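Obg-like ATPase 1 (Schizosaccharomyces pombe, PDB 1NI3) hydrolyses ATP, and GTP with lower efficiency, and negatively regulates the G2/M transition of the cell cycle. Local coordinates at residues K359-C364 and G368-K373; A108-V113 and Y220-K225; E68-L73 and R82-L87; K183-I188 and V213-S218. One frame throughout, in Å; residues are numbered along the deposited sequence.

Contact 1 (K359-C364 and G368-K373)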
loop_
_atom_site.group_PDB
_atom_site.type_symbol
_atom_site.label_atom_id
_atom_site.label_comp_id
_atom_site.label_asym_id
_atom_site.label_seq_id
_atom_site.Cartn_x
_atom_site.Cartn_y
_atom_site.Cartn_z
ATOM N N LYS A 359 27.962 -13.363 -9.555
ATOM C CA LYS A 359 27.260 -14.600 -9.833
ATOM C C LYS A 359 27.650 -15.766 -8.920
ATOM O O LYS A 359 27.751 -16.891 -9.391
ATOM C CB LYS A 359 27.515 -15.000 -11.290
ATOM C CG LYS A 359 27.838 -13.848 -12.243
ATOM C CD LYS A 359 26.690 -12.867 -12.401
ATOM C CE LYS A 359 26.752 -12.127 -13.737
ATOM N NZ LYS A 359 25.587 -11.225 -13.976
ATOM N N THR A 360 27.892 -15.502 -7.633
ATOM C CA THR A 360 28.254 -16.559 -6.670
ATOM C C THR A 360 28.840 -15.980 -5.391
ATOM O O THR A 360 29.607 -15.023 -5.427
ATOM C CB THR A 360 29.301 -17.531 -7.234
ATOM O OG1 THR A 360 29.648 -18.494 -6.233
ATOM C CG2 THR A 360 30.542 -16.783 -7.639
ATOM N N GLU A 361 28.493 -16.578 -4.260
ATOM C CA GLU A 361 28.989 -16.106 -2.978
ATOM C C GLU A 361 30.510 -15.984 -2.963
ATOM O O GLU A 361 31.045 -14.896 -2.744
ATOM C CB GLU A 361 28.541 -17.049 -1.872
ATOM C CG GLU A 361 28.612 -16.439 -0.494
ATOM C CD GLU A 361 28.120 -17.393 0.562
ATOM O OE1 GLU A 361 27.080 -18.043 0.315
ATOM O OE2 GLU A 361 28.762 -17.490 1.632
ATOM N N ASN A 362 31.204 -17.094 -3.199
ATOM C CA ASN A 362 32.666 -17.094 -3.209
ATOM C C ASN A 362 33.278 -15.947 -4.007
ATOM O O ASN A 362 34.116 -15.210 -3.485
ATOM C CB ASN A 362 33.194 -18.414 -3.762
ATOM C CG ASN A 362 32.705 -19.603 -2.974
ATOM O OD1 ASN A 362 33.007 -19.740 -1.787
ATOM N ND2 ASN A 362 31.934 -20.469 -3.622
ATOM N N ALA A 363 32.875 -15.798 -5.267
ATOM C CA ALA A 363 33.422 -14.730 -6.098
ATOM C C ALA A 363 33.534 -13.435 -5.316
ATOM O O ALA A 363 34.635 -12.977 -4.996
ATOM C CB ALA A 363 32.557 -14.512 -7.330
ATOM N N CYS A 364 32.383 -12.852 -5.008
ATOM C CA CYS A 364 32.347 -11.601 -4.272
ATOM C C CYS A 364 32.979 -11.738 -2.894
ATOM O O CYS A 364 33.620 -10.810 -2.412
ATOM C CB CYS A 364 30.895 -11.074 -4.181
ATOM S SG CYS A 364 29.678 -12.161 -3.402
ATOM N N GLY A 368 36.031 -9.442 -1.125
ATOM C CA GLY A 368 35.693 -8.749 0.108
ATOM C C GLY A 368 34.238 -8.332 0.230
ATOM O O GLY A 368 33.788 -7.925 1.311
ATOM N N LYS A 369 33.502 -8.430 -0.874
ATOM C CA LYS A 369 32.098 -8.049 -0.898
ATOM C C LYS A 369 31.193 -8.911 -0.024
ATOM O O LYS A 369 29.971 -8.818 -0.127
ATOM C CB LYS A 369 31.590 -8.038 -2.340
ATOM C CG LYS A 369 31.685 -6.665 -3.002
ATOM C CD LYS A 369 33.074 -6.043 -2.843
ATOM C CE LYS A 369 33.046 -4.510 -3.022
ATOM N NZ LYS A 369 32.576 -4.031 -4.367
ATOM N N TYR A 370 31.766 -9.751 0.832
ATOM C CA TYR A 370 30.924 -10.539 1.723
ATOM C C TYR A 370 30.961 -9.841 3.065
ATOM O O TYR A 370 31.418 -10.393 4.070
ATOM C CB TYR A 370 31.439 -11.962 1.880
ATOM C CG TYR A 370 30.448 -12.887 2.575
ATOM C CD1 TYR A 370 29.365 -13.435 1.884
ATOM C CD2 TYR A 370 30.628 -13.255 3.907
ATOM C CE1 TYR A 370 28.496 -14.333 2.503
ATOM C CE2 TYR A 370 29.765 -14.144 4.541
ATOM C CZ TYR A 370 28.706 -14.689 3.835
ATOM O OH TYR A 370 27.888 -15.608 4.449
ATOM N N LEU A 371 30.474 -8.606 3.055
ATOM C CA LEU A 371 30.434 -7.744 4.231
ATOM C C LEU A 371 29.871 -8.374 5.508
ATOM O O LEU A 371 29.105 -9.338 5.466
ATOM C CB LEU A 371 29.629 -6.494 3.885
ATOM C CG LEU A 371 29.908 -5.918 2.483
ATOM C CD1 LEU A 371 29.088 -4.655 2.289
ATOM C CD2 LEU A 371 31.397 -5.609 2.306
ATOM N N THR A 372 30.268 -7.818 6.650
ATOM C CA THR A 372 29.791 -8.285 7.953
ATOM C C THR A 372 29.251 -7.098 8.729
ATOM O O THR A 372 30.024 -6.279 9.228
ATOM C CB THR A 372 30.904 -8.913 8.813
ATOM O OG1 THR A 372 31.397 -10.093 8.173
ATOM C CG2 THR A 372 30.354 -9.285 10.200
ATOM N N LYS A 373 27.931 -7.009 8.840
ATOM C CA LYS A 373 27.329 -5.896 9.552
ATOM C C LYS A 373 26.889 -6.210 10.967
ATOM O O LYS A 373 26.604 -7.361 11.306
ATOM C CB LYS A 373 26.160 -5.314 8.755
ATOM C CG LYS A 373 26.601 -4.289 7.723
ATOM C CD LYS A 373 27.272 -4.935 6.527
ATOM C CE LYS A 373 28.142 -3.921 5.805
ATOM N NZ LYS A 373 27.471 -2.594 5.698
#
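E361 lays the end of its side chain beside the ring of Y370, overlapping the CD1–CE1 flank and reaching toward the hydroxyl. The evidence is a run of neighbouring contacts: E361 CG lies 3.7 Å from Y370 CE1, and E361 OE2 comes to 3.3 Å from the same ring carbon and 3.5 Å from Y370 OH. Carboxylate and ring planes are only 7° apart, although the oxygen approaches the ring obliquely. Both side chains leave their backbones opposite the amide nitrogen (chi1 -161° for E361), and the extended chain of E361 carries the acid to the ring. Each polar end has its main partner outside the two segments: E361 OE2 forms a salt bridge with R365 NH1, Y370 OH is hydrogen-bonded to E348 OE1, and R365 also makes a cation-pi contact with the Y370 ring.

A second patch lies at C364, where its CB meets K369 CB at 3.6 Å. The K369 amide gives C364 O a weak hydrogen bond of 2.8 Å, bent to 122° at the hydrogen. G368, just before K369, has positive phi, so the chain reverses as helix 361-366 ends. M350 of strand 346-350 touches the side chains of E361, C364 and Y370.

The weak bond from K369 N back to C364 O, five residues earlier, and the positive phi of G368 resemble a Schellman ending, here leading into edge strand 372-374 of a three-stranded antiparallel sheet in the TGS region, whose family is ubiquitin-like.

Contact 2 (A108-V113 and Y220-K225)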
loop_
_atom_site.group_PDB
_atom_site.type_symbol
_atom_site.label_atom_id
_atom_site.label_comp_id
_atom_site.label_asym_id
_atom_site.label_seq_id
_atom_site.Cartn_x
_atom_site.Cartn_y
_atom_site.Cartn_z
ATOM N N ALA A 108 -20.022 1.884 8.141
ATOM C CA ALA A 108 -19.576 0.502 8.260
ATOM C C ALA A 108 -18.362 0.274 7.365
ATOM O O ALA A 108 -17.315 -0.199 7.818
ATOM C CB ALA A 108 -20.697 -0.452 7.872
ATOM N N PHE A 109 -18.530 0.606 6.085
ATOM C CA PHE A 109 -17.471 0.469 5.094
ATOM C C PHE A 109 -16.203 1.083 5.660
ATOM O O PHE A 109 -15.141 0.476 5.645
ATOM C CB PHE A 109 -17.860 1.196 3.809
ATOM C CG PHE A 109 -16.966 0.882 2.652
ATOM C CD1 PHE A 109 -17.093 -0.324 1.971
ATOM C CD2 PHE A 109 -15.972 1.770 2.262
ATOM C CE1 PHE A 109 -16.241 -0.646 0.915
ATOM C CE2 PHE A 109 -15.116 1.457 1.212
ATOM C CZ PHE A 109 -15.253 0.242 0.536
ATOM N N LEU A 110 -16.326 2.300 6.161
ATOM C CA LEU A 110 -15.186 2.957 6.746
ATOM C C LEU A 110 -14.632 2.235 7.960
ATOM O O LEU A 110 -13.421 2.145 8.120
ATOM C CB LEU A 110 -15.526 4.397 7.112
ATOM C CG LEU A 110 -15.690 5.346 5.929
ATOM C CD1 LEU A 110 -16.017 6.729 6.445
ATOM C CD2 LEU A 110 -14.413 5.375 5.111
ATOM N N SER A 111 -15.493 1.709 8.823
ATOM C CA SER A 111 -14.984 1.016 10.009
ATOM C C SER A 111 -13.943 -0.055 9.677
ATOM O O SER A 111 -13.096 -0.366 10.498
ATOM C CB SER A 111 -16.132 0.414 10.847
ATOM O OG SER A 111 -16.590 -0.815 10.306
ATOM N N HIS A 112 -14.008 -0.593 8.463
ATOM C CA HIS A 112 -13.074 -1.623 7.994
ATOM C C HIS A 112 -11.850 -1.029 7.337
ATOM O O HIS A 112 -10.761 -1.595 7.374
ATOM C CB HIS A 112 -13.752 -2.542 6.988
ATOM C CG HIS A 112 -14.616 -3.579 7.620
ATOM N ND1 HIS A 112 -14.099 -4.577 8.407
ATOM C CD2 HIS A 112 -15.961 -3.740 7.618
ATOM C CE1 HIS A 112 -15.096 -5.319 8.875
ATOM N NE2 HIS A 112 -16.226 -4.830 8.410
ATOM N N VAL A 113 -12.056 0.111 6.703
ATOM C CA VAL A 113 -10.975 0.815 6.049
ATOM C C VAL A 113 -9.940 1.199 7.102
ATOM O O VAL A 113 -8.734 1.135 6.860
ATOM C CB VAL A 113 -11.498 2.079 5.362
ATOM C CG1 VAL A 113 -10.343 3.002 5.006
ATOM C CG2 VAL A 113 -12.266 1.698 4.112
ATOM N N TYR A 220 -4.871 7.664 14.125
ATOM C CA TYR A 220 -5.256 6.724 13.077
ATOM C C TYR A 220 -6.302 7.303 12.122
ATOM O O TYR A 220 -7.288 6.643 11.771
ATOM C CB TYR A 220 -5.762 5.427 13.718
ATOM C CG TYR A 220 -4.778 4.869 14.709
ATOM C CD1 TYR A 220 -4.648 5.433 15.968
ATOM C CD2 TYR A 220 -3.899 3.839 14.354
ATOM C CE1 TYR A 220 -3.673 4.996 16.845
ATOM C CE2 TYR A 220 -2.915 3.398 15.232
ATOM C CZ TYR A 220 -2.808 3.985 16.479
ATOM O OH TYR A 220 -1.838 3.566 17.358
ATOM N N LEU A 221 -6.070 8.537 11.687
ATOM C CA LEU A 221 -7.009 9.211 10.791
ATOM C C LEU A 221 -7.146 8.522 9.438
ATOM O O LEU A 221 -6.186 7.982 8.901
ATOM C CB LEU A 221 -6.575 10.663 10.579
ATOM C CG LEU A 221 -6.447 11.498 11.853
ATOM C CD1 LEU A 221 -6.006 12.906 11.511
ATOM C CD2 LEU A 221 -7.778 11.513 12.575
ATOM N N LEU A 222 -8.356 8.544 8.901
ATOM C CA LEU A 222 -8.626 7.941 7.612
ATOM C C LEU A 222 -7.806 8.667 6.556
ATOM O O LEU A 222 -7.146 8.064 5.702
ATOM C CB LEU A 222 -10.110 8.085 7.275
ATOM C CG LEU A 222 -11.019 6.968 7.780
ATOM C CD1 LEU A 222 -12.441 7.466 7.907
ATOM C CD2 LEU A 222 -10.935 5.784 6.827
ATOM N N THR A 223 -7.847 9.986 6.664
ATOM C CA THR A 223 -7.181 10.910 5.757
ATOM C C THR A 223 -5.642 10.961 5.903
ATOM O O THR A 223 -4.978 11.815 5.299
ATOM C CB THR A 223 -7.815 12.316 5.949
ATOM O OG1 THR A 223 -7.796 13.039 4.719
ATOM C CG2 THR A 223 -7.096 13.105 7.028
ATOM N N ALA A 224 -5.091 10.035 6.690
ATOM C CA ALA A 224 -3.656 9.928 6.896
ATOM C C ALA A 224 -3.073 8.889 5.947
ATOM O O ALA A 224 -1.955 9.022 5.493
ATOM C CB ALA A 224 -3.368 9.534 8.340
ATOM N N LYS A 225 -3.854 7.862 5.645
ATOM C CA LYS A 225 -3.406 6.778 4.772
ATOM C C LYS A 225 -3.151 7.205 3.332
ATOM O O LYS A 225 -3.944 7.945 2.741
ATOM C CB LYS A 225 -4.435 5.649 4.758
ATOM C CG LYS A 225 -5.007 5.328 6.127
ATOM C CD LYS A 225 -6.060 4.236 6.042
ATOM C CE LYS A 225 -6.729 4.034 7.385
ATOM N NZ LYS A 225 -5.759 3.622 8.432
#
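L222 brings its two methyl groups against L110 and V113 of helix 107-113, inside the P-loop GTPase-type G domain. The interaction here is of two kinds, apolar packing and a lysine chain laid beside a helix carbonyl.

The apolar part is branched. L222 CD2 meets V113 CG1 at 3.4 Å and L110 CD2 at 3.9 Å, while the other methyl, L222 CD1, lies 3.9 Å from L110 CD1. Leucine against leucine, and valine against leucine, the side chains cross at about a right angle. V113 points CG1 across the gap because that methyl stands opposite the amide nitrogen (chi1 165°). All the touching residues are buried, and L110 also packs on L151 of helix 140-168, while V113 rests on V26 of strand 22-27. The V113 side chain is about 9 Å from that of K33, a predicted ATP-binding residue, which places this packing near the predicted nucleotide site without showing that it takes part in it.

The polar part belongs mainly to neighbours. D155 receives the backbone amides of L222 and T223, one on each carboxylate oxygen, fixing the short 3-10 segment 222-224 to helix 140-168. K225 runs extended as far as CE and then bends (chi4 -61°); its NZ is hydrogen-bonded to V116 O just beyond helix 107-113, while K225 CE passes 3.6 Å from V113 O.

Contact 3 (E68-L73 and R82-L87)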
loop_
_atom_site.group_PDB
_atom_site.type_symbol
_atom_site.label_atom_id
_atom_site.label_comp_id
_atom_site.label_asym_id
_atom_site.label_seq_id
_atom_site.Cartn_x
_atom_site.Cartn_y
_atom_site.Cartn_z
ATOM N N GLU A 68 12.275 -8.256 -10.102
ATOM C CA GLU A 68 13.302 -8.847 -10.934
ATOM C C GLU A 68 14.478 -9.376 -10.127
ATOM O O GLU A 68 15.067 -10.401 -10.479
ATOM C CB GLU A 68 13.760 -7.826 -11.961
ATOM C CG GLU A 68 12.958 -7.914 -13.241
ATOM C CD GLU A 68 12.873 -6.601 -13.990
ATOM O OE1 GLU A 68 13.929 -5.979 -14.240
ATOM O OE2 GLU A 68 11.743 -6.193 -14.333
ATOM N N ARG A 69 14.816 -8.696 -9.038
ATOM C CA ARG A 69 15.909 -9.171 -8.213
ATOM C C ARG A 69 15.550 -10.581 -7.747
ATOM O O ARG A 69 16.337 -11.515 -7.905
ATOM C CB ARG A 69 16.112 -8.250 -7.017
ATOM C CG ARG A 69 16.490 -6.835 -7.397
ATOM C CD ARG A 69 16.677 -6.010 -6.144
ATOM N NE ARG A 69 16.134 -4.664 -6.284
ATOM C CZ ARG A 69 16.059 -3.799 -5.279
ATOM N NH1 ARG A 69 16.491 -4.151 -4.075
ATOM N NH2 ARG A 69 15.552 -2.589 -5.472
ATOM N N PHE A 70 14.362 -10.736 -7.172
ATOM C CA PHE A 70 13.914 -12.044 -6.714
ATOM C C PHE A 70 14.013 -13.022 -7.892
ATOM O O PHE A 70 14.482 -14.156 -7.737
ATOM C CB PHE A 70 12.468 -11.958 -6.230
ATOM C CG PHE A 70 11.905 -13.276 -5.767
ATOM C CD1 PHE A 70 12.386 -13.887 -4.616
ATOM C CD2 PHE A 70 10.938 -13.938 -6.510
ATOM C CE1 PHE A 70 11.914 -15.133 -4.221
ATOM C CE2 PHE A 70 10.464 -15.186 -6.117
ATOM C CZ PHE A 70 10.954 -15.786 -4.973
ATOM N N ASP A 71 13.568 -12.566 -9.063
ATOM C CA ASP A 71 13.609 -13.365 -10.278
ATOM C C ASP A 71 14.988 -13.947 -10.530
ATOM O O ASP A 71 15.147 -15.162 -10.638
ATOM C CB ASP A 71 13.224 -12.506 -11.478
ATOM C CG ASP A 71 11.771 -12.092 -11.466
ATOM O OD1 ASP A 71 11.064 -12.435 -10.510
ATOM O OD2 ASP A 71 11.343 -11.403 -12.418
ATOM N N TRP A 72 15.969 -13.049 -10.646
ATOM C CA TRP A 72 17.371 -13.396 -10.901
ATOM C C TRP A 72 17.912 -14.351 -9.848
ATOM O O TRP A 72 18.441 -15.419 -10.159
ATOM C CB TRP A 72 18.247 -12.129 -10.907
ATOM C CG TRP A 72 19.716 -12.418 -11.198
ATOM C CD1 TRP A 72 20.303 -12.560 -12.429
ATOM C CD2 TRP A 72 20.743 -12.696 -10.238
ATOM N NE1 TRP A 72 21.616 -12.902 -12.285
ATOM C CE2 TRP A 72 21.918 -12.982 -10.946
ATOM C CE3 TRP A 72 20.786 -12.697 -8.833
ATOM C CZ2 TRP A 72 23.114 -13.319 -10.325
ATOM C CZ3 TRP A 72 21.979 -13.027 -8.205
ATOM C CH2 TRP A 72 23.136 -13.320 -8.957
ATOM N N LEU A 73 17.783 -13.940 -8.594
ATOM C CA LEU A 73 18.247 -14.746 -7.490
ATOM C C LEU A 73 17.677 -16.143 -7.602
ATOM O O LEU A 73 18.378 -17.121 -7.382
ATOM C CB LEU A 73 17.869 -14.100 -6.152
ATOM C CG LEU A 73 18.665 -12.858 -5.731
ATOM C CD1 LEU A 73 18.037 -12.257 -4.487
ATOM C CD2 LEU A 73 20.116 -13.238 -5.464
ATOM N N ARG A 82 10.713 -21.301 -3.751
ATOM C CA ARG A 82 10.854 -19.875 -4.021
ATOM C C ARG A 82 9.670 -19.178 -3.386
ATOM O O ARG A 82 8.525 -19.430 -3.757
ATOM C CB ARG A 82 10.826 -19.602 -5.521
ATOM C CG ARG A 82 11.674 -20.547 -6.333
ATOM C CD ARG A 82 11.572 -20.209 -7.806
ATOM N NE ARG A 82 12.530 -20.973 -8.595
ATOM C CZ ARG A 82 12.849 -20.693 -9.856
ATOM N NH1 ARG A 82 12.289 -19.664 -10.482
ATOM N NH2 ARG A 82 13.733 -21.442 -10.498
ATOM N N VAL A 83 9.938 -18.313 -2.419
ATOM C CA VAL A 83 8.871 -17.582 -1.764
ATOM C C VAL A 83 9.055 -16.086 -1.970
ATOM O O VAL A 83 9.977 -15.472 -1.424
ATOM C CB VAL A 83 8.831 -17.874 -0.255
ATOM C CG1 VAL A 83 7.622 -17.182 0.362
ATOM C CG2 VAL A 83 8.779 -19.372 -0.022
ATOM N N PRO A 84 8.177 -15.482 -2.776
ATOM C CA PRO A 84 8.214 -14.054 -3.075
ATOM C C PRO A 84 7.687 -13.248 -1.910
ATOM O O PRO A 84 7.220 -13.801 -0.923
ATOM C CB PRO A 84 7.306 -13.941 -4.289
ATOM C CG PRO A 84 6.265 -14.966 -3.995
ATOM C CD PRO A 84 7.107 -16.139 -3.547
ATOM N N ALA A 85 7.768 -11.932 -2.028
ATOM C CA ALA A 85 7.266 -11.055 -0.984
ATOM C C ALA A 85 5.762 -11.002 -1.213
ATOM O O ALA A 85 5.270 -11.512 -2.220
ATOM C CB ALA A 85 7.873 -9.671 -1.132
ATOM N N PHE A 86 5.025 -10.392 -0.296
ATOM C CA PHE A 86 3.588 -10.308 -0.478
ATOM C C PHE A 86 2.960 -9.013 -0.016
ATOM O O PHE A 86 3.299 -8.499 1.054
ATOM C CB PHE A 86 2.896 -11.476 0.218
ATOM C CG PHE A 86 3.140 -12.792 -0.451
ATOM C CD1 PHE A 86 4.132 -13.649 -0.003
ATOM C CD2 PHE A 86 2.401 -13.162 -1.569
ATOM C CE1 PHE A 86 4.382 -14.869 -0.654
ATOM C CE2 PHE A 86 2.648 -14.379 -2.226
ATOM C CZ PHE A 86 3.641 -15.231 -1.766
ATOM N N LEU A 87 2.066 -8.473 -0.848
ATOM C CA LEU A 87 1.307 -7.262 -0.514
ATOM C C LEU A 87 -0.104 -7.735 -0.177
ATOM O O LEU A 87 -0.758 -8.412 -0.979
ATOM C CB LEU A 87 1.199 -6.276 -1.691
ATOM C CG LEU A 87 0.202 -5.129 -1.415
ATOM C CD1 LEU A 87 0.745 -4.248 -0.305
ATOM C CD2 LEU A 87 -0.050 -4.305 -2.659
#
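F70 turns one face of its ring toward P84, and every residue contact across the two segments involves that ring. P84 CA stands 4.0 Å from the ring centroid, 19° off the normal, which makes the interaction a CH-pi contact; the atom is displaced toward the rim and not centred. On the same proline, CB lies 3.9 Å from F70 CE2, adding a purely apolar touch between side chains that cross obliquely. The ring arrives there because F70 CG lies opposite the backbone nitrogen (chi1 179°), projecting the phenyl group away from its helix.

Further round, the far end of the ring meets the strand backbone. F70 CE1 approaches V83 O obliquely at 3.4 Å, R82 C lies at the edge in the ring plane, and R82 CB is 3.9 Å from F70 CZ. From there the arginine extends onward, and R82 NH1 forms a salt bridge with E75 OE2, later in the same helix.

This is helix-on-strand packing far from the annotated sites: F70, in the first turn of helix 68-77, packs on the early part of strand 81-90, which pairs with strand 317-324 of the TGS range. F70 also touches F311 of strand 307-312 and V318 of strand 317-324, and P84 touches A64 of strand 60-65.

Contact 4 (K183-I188 and V213-S218)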
loop_
_atom_site.group_PDB
_atom_site.type_symbol
_atom_site.label_atom_id
_atom_site.label_comp_id
_atom_site.label_asym_id
_atom_site.label_seq_id
_atom_site.Cartn_x
_atom_site.Cartn_y
_atom_site.Cartn_z
ATOM N N LYS A 183 -0.779 20.396 26.905
ATOM C CA LYS A 183 -1.327 21.569 26.223
ATOM C C LYS A 183 -0.740 21.711 24.818
ATOM O O LYS A 183 -1.462 21.986 23.859
ATOM C CB LYS A 183 -1.042 22.847 27.022
ATOM C CG LYS A 183 -1.715 22.913 28.384
ATOM C CD LYS A 183 -1.390 24.226 29.086
ATOM C CE LYS A 183 -1.781 24.216 30.563
ATOM N NZ LYS A 183 -3.239 23.976 30.793
ATOM N N GLU A 184 0.574 21.534 24.705
ATOM C CA GLU A 184 1.256 21.626 23.417
ATOM C C GLU A 184 0.552 20.675 22.450
ATOM O O GLU A 184 0.400 20.974 21.268
ATOM C CB GLU A 184 2.731 21.222 23.567
ATOM C CG GLU A 184 3.547 21.248 22.265
ATOM C CD GLU A 184 4.238 19.918 21.952
ATOM O OE1 GLU A 184 5.036 19.861 20.987
ATOM O OE2 GLU A 184 3.971 18.926 22.663
ATOM N N GLU A 185 0.115 19.531 22.972
ATOM C CA GLU A 185 -0.572 18.520 22.177
ATOM C C GLU A 185 -1.912 19.055 21.686
ATOM O O GLU A 185 -2.313 18.829 20.542
ATOM C CB GLU A 185 -0.815 17.266 23.018
ATOM C CG GLU A 185 -1.092 16.020 22.186
ATOM C CD GLU A 185 -1.607 14.852 23.005
ATOM O OE1 GLU A 185 -1.090 14.638 24.121
ATOM O OE2 GLU A 185 -2.514 14.134 22.526
ATOM N N GLN A 186 -2.605 19.759 22.573
ATOM C CA GLN A 186 -3.903 20.332 22.256
ATOM C C GLN A 186 -3.747 21.411 21.190
ATOM O O GLN A 186 -4.594 21.552 20.312
ATOM C CB GLN A 186 -4.537 20.917 23.526
ATOM C CG GLN A 186 -5.962 21.422 23.346
ATOM C CD GLN A 186 -6.768 21.390 24.639
ATOM O OE1 GLN A 186 -7.910 21.843 24.681
ATOM N NE2 GLN A 186 -6.181 20.832 25.693
ATOM N N ALA A 187 -2.657 22.166 21.259
ATOM C CA ALA A 187 -2.423 23.216 20.280
ATOM C C ALA A 187 -2.228 22.586 18.897
ATOM O O ALA A 187 -2.646 23.151 17.878
ATOM C CB ALA A 187 -1.200 24.022 20.658
ATOM N N ILE A 188 -1.597 21.412 18.875
ATOM C CA ILE A 188 -1.330 20.683 17.645
ATOM C C ILE A 188 -2.609 20.036 17.129
ATOM O O ILE A 188 -2.948 20.173 15.952
ATOM C CB ILE A 188 -0.267 19.608 17.887
ATOM C CG1 ILE A 188 1.031 20.292 18.308
ATOM C CG2 ILE A 188 -0.081 18.750 16.639
ATOM C CD1 ILE A 188 2.147 19.351 18.678
ATOM N N VAL A 213 3.763 14.724 13.323
ATOM C CA VAL A 213 3.464 13.486 12.619
ATOM C C VAL A 213 3.216 12.406 13.661
ATOM O O VAL A 213 2.291 11.599 13.545
ATOM C CB VAL A 213 4.638 13.075 11.706
ATOM C CG1 VAL A 213 4.522 11.602 11.338
ATOM C CG2 VAL A 213 4.635 13.923 10.447
ATOM N N GLU A 214 4.053 12.416 14.688
ATOM C CA GLU A 214 3.953 11.460 15.774
ATOM C C GLU A 214 2.576 11.518 16.419
ATOM O O GLU A 214 1.892 10.502 16.566
ATOM C CB GLU A 214 5.022 11.783 16.803
ATOM C CG GLU A 214 5.130 10.808 17.923
ATOM C CD GLU A 214 6.210 11.194 18.876
ATOM O OE1 GLU A 214 6.140 12.330 19.393
ATOM O OE2 GLU A 214 7.138 10.381 19.084
ATOM N N ILE A 215 2.167 12.717 16.806
ATOM C CA ILE A 215 0.864 12.882 17.434
ATOM C C ILE A 215 -0.219 12.402 16.491
ATOM O O ILE A 215 -1.015 11.543 16.840
ATOM C CB ILE A 215 0.605 14.345 17.794
ATOM C CG1 ILE A 215 1.567 14.757 18.911
ATOM C CG2 ILE A 215 -0.849 14.538 18.216
ATOM C CD1 ILE A 215 1.481 16.192 19.312
ATOM N N ILE A 216 -0.244 12.943 15.286
ATOM C CA ILE A 216 -1.254 12.526 14.339
ATOM C C ILE A 216 -1.386 10.999 14.256
ATOM O O ILE A 216 -2.482 10.469 14.435
ATOM C CB ILE A 216 -0.961 13.133 12.969
ATOM C CG1 ILE A 216 -0.992 14.660 13.087
ATOM C CG2 ILE A 216 -1.999 12.678 11.955
ATOM C CD1 ILE A 216 -0.741 15.399 11.799
ATOM N N ASN A 217 -0.286 10.282 14.029
ATOM C CA ASN A 217 -0.360 8.814 13.948
ATOM C C ASN A 217 -1.190 8.177 15.060
ATOM O O ASN A 217 -1.841 7.144 14.860
ATOM C CB ASN A 217 1.034 8.196 13.963
ATOM C CG ASN A 217 1.769 8.428 12.685
ATOM O OD1 ASN A 217 1.195 8.352 11.599
ATOM N ND2 ASN A 217 3.062 8.680 12.794
ATOM N N SER A 218 -1.149 8.780 16.238
ATOM C CA SER A 218 -1.905 8.252 17.358
ATOM C C SER A 218 -3.396 8.425 17.113
ATOM O O SER A 218 -4.207 7.887 17.857
ATOM C CB SER A 218 -1.551 8.991 18.637
ATOM O OG SER A 218 -1.990 10.350 18.545
#
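E185 supplies the one flat group among the side chains that touch here, and its carboxylate has neither a face nor an edge within 4.2 Å of segment 213-218. The aliphatic stem does the work instead: E185 CG lies 3.9 Å from I215 CD1, the stem and the isoleucine crossing obliquely. Because E185 CG is opposite the backbone nitrogen (chi1 -161°) and the chain is extended beyond it, the acid group is carried past the methyl and not onto it.

The remaining contact is aliphatic. I215 CD1 is inserted beside I188, with separations of 3.3 Å to I188 CD1, 4.0 Å to I188 CG2 and 4.1 Å to I188 CB. One terminal methyl therefore meets both E185 and I188, residues three apart in the sequence and so on the same side of their helix. I215 reaches across with CG1 placed beside its own nitrogen (chi1 -68°) and CD1 fully extended from there. The nearest pair of CA atoms, E185 CA and I215 CA, is 7.5 Å apart, and within these segments the contacts are all between side chains.

This is plain aliphatic helix-helix packing in the OBG-type G range, away from the nucleotide site. Helix 179-199 touches both helix 210-217 and helix 140-168. I215 meets its I189 as well as I188, and I216 reaches V192 further along; E185 packs also on L166 of helix 140-168, whose L163 and R167 touch Q186.

Along the chain contact 3 comes first, then contact 2 opens at A108; contact 4 is nested within the loop that contact 2 closes, and contact 1 comes last. In space they form two pairs. Contacts 2 and 4, centres about 19 Å apart, touch through L221 CD1 and I216 CG2 (4.0 Å) and both adjoin helices 140-168 and 179-199. Contacts 1 and 3, centres about 20 Å apart, touch where K359 CD meets W72 CZ2 at 4.2 Å. The centres of contacts 1 and 2 are about 45 Å apart, on opposite sides of the chain's centre. The contacts divide between a helical part of the G domain and its junction with the TGS range, where strand 81-90 pairs with strand 317-324.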